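Local coordinates for abietadiene synthase, chloroplastic (Abies grandis, PDB 3S9V), which belongs to the terpene synthases, built mainly of helices, with an N-terminal terpene synthase domain and a metal-binding domain, at residues Val213-Gln216 with Lys217-Lys220. Sequence-based numbering, arbitrary orientation.
Sequences VDWQ and KIMK
With CG of Asp-214 opposite the backbone N (chi1 -180°), its carboxylate turns forward over the start of the helix, while CG of Lys-217 lies beside its own N (chi1 -69°) and sends an extended chain past that carboxylate. Asp-214 OD1 accepts from Lys-217 N in a weak bond, 3.5 Å long but fairly straight at 164°. On the other oxygen the touch is with the aliphatic part of the lysine: Lys-217 CG is 3.8 Å from Asp-214 OD2, and CD and CE follow close by. The ammonium itself stays short of ion pairing, Lys-217 NZ lying 4.8 Å from Asp-214 OD2, so any attraction between the two charges is probably a loose one. Asp-214 is thus the N-cap of the short helix 215-219, in the N-terminal terpene synthase domain, and its backbone opens the first turn: Ile-218 N donates to Asp-214 O at 3.1 Å. One residue on, Met-219 N gives a 3.0 Å bond to Trp-215 O and a weak second one to Gln-216 O, sharing one N-H between two carbonyls. Met-219 CG lies 3.2 Å from Trp-215 O. Inward, Ile-218 is the buried member, packed among Leu-195, Tyr-196, Leu-203 and Phe-228; its CB meets the Trp-215 ring obliquely, 4.3 Å from CE3. CG1 of Val-213 sits over one face of that indole, 3.2 Å from its plane and nearer the ring's border than its middle, and the Trp-215 side chain also touches Val-238, Arg-241 and Thr-242 of helix 232-242. Tyr-196 OH, from helix 192-197, hydrogen-bonds to the backbone N of the N-cap residue Asp-214.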
# COMPACT_ATOMS: atom_id res chain seq x y z
N VAL A 213 -1.01 -22.50 -34.41
CA VAL A 213 -2.29 -22.45 -33.71
C VAL A 213 -3.52 -22.89 -34.53
O VAL A 213 -3.56 -22.73 -35.75
CB VAL A 213 -2.48 -21.03 -33.12
CG1 VAL A 213 -3.04 -20.08 -34.18
CG2 VAL A 213 -3.36 -21.09 -31.91
N ASP A 214 -4.50 -23.48 -33.84
CA ASP A 214 -5.76 -23.91 -34.47
C ASP A 214 -6.72 -22.74 -34.30
O ASP A 214 -7.35 -22.60 -33.26
CB ASP A 214 -6.34 -25.14 -33.75
CG ASP A 214 -7.64 -25.63 -34.38
OD1 ASP A 214 -8.41 -24.79 -34.91
OD2 ASP A 214 -7.91 -26.85 -34.34
N TRP A 215 -6.83 -21.91 -35.33
CA TRP A 215 -7.66 -20.71 -35.26
C TRP A 215 -9.07 -20.90 -34.71
O TRP A 215 -9.54 -20.07 -33.92
CB TRP A 215 -7.70 -20.01 -36.62
CG TRP A 215 -6.36 -19.47 -37.00
CD1 TRP A 215 -5.59 -19.84 -38.07
CD2 TRP A 215 -5.57 -18.53 -36.25
NE1 TRP A 215 -4.38 -19.19 -38.02
CE2 TRP A 215 -4.34 -18.39 -36.92
CE3 TRP A 215 -5.80 -17.81 -35.07
CZ2 TRP A 215 -3.33 -17.54 -36.45
CZ3 TRP A 215 -4.79 -16.98 -34.60
CH2 TRP A 215 -3.58 -16.85 -35.29
N GLN A 216 -9.74 -21.97 -35.11
CA GLN A 216 -11.09 -22.22 -34.63
C GLN A 216 -11.16 -22.33 -33.11
O GLN A 216 -12.03 -21.75 -32.47
CB GLN A 216 -11.66 -23.49 -35.26
CG GLN A 216 -12.96 -23.93 -34.64
CD GLN A 216 -13.55 -25.12 -35.36
OE1 GLN A 216 -12.88 -26.15 -35.52
NE2 GLN A 216 -14.79 -24.99 -35.80
N LYS A 217 -10.24 -23.09 -32.53
CA LYS A 217 -10.22 -23.25 -31.08
C LYS A 217 -9.89 -21.92 -30.41
O LYS A 217 -10.42 -21.60 -29.35
CB LYS A 217 -9.20 -24.32 -30.67
CG LYS A 217 -9.61 -25.72 -31.08
CD LYS A 217 -8.67 -26.77 -30.50
CE LYS A 217 -9.20 -28.17 -30.78
NZ LYS A 217 -8.31 -29.20 -30.16
N ILE A 218 -9.01 -21.15 -31.05
CA ILE A 218 -8.62 -19.84 -30.52
C ILE A 218 -9.79 -18.85 -30.45
O ILE A 218 -9.89 -18.08 -29.50
CB ILE A 218 -7.49 -19.21 -31.39
CG1 ILE A 218 -6.19 -19.99 -31.20
CG2 ILE A 218 -7.30 -17.75 -31.03
CD1 ILE A 218 -5.68 -20.01 -29.77
N MET A 219 -10.67 -18.88 -31.45
CA MET A 219 -11.81 -17.96 -31.49
C MET A 219 -12.73 -18.04 -30.27
O MET A 219 -13.42 -17.07 -29.94
CB MET A 219 -12.64 -18.18 -32.76
CG MET A 219 -11.91 -17.95 -34.09
SD MET A 219 -11.11 -16.34 -34.27
CE MET A 219 -12.36 -15.25 -33.54
N LYS A 220 -12.75 -19.20 -29.61
CA LYS A 220 -13.60 -19.39 -28.44
C LYS A 220 -13.05 -18.68 -27.22
O LYS A 220 -13.75 -18.52 -26.22
CB LYS A 220 -13.73 -20.88 -28.11
CG LYS A 220 -14.10 -21.78 -29.28
CD LYS A 220 -14.31 -23.21 -28.78
CE LYS A 220 -14.46 -24.20 -29.93
NZ LYS A 220 -14.79 -25.56 -29.43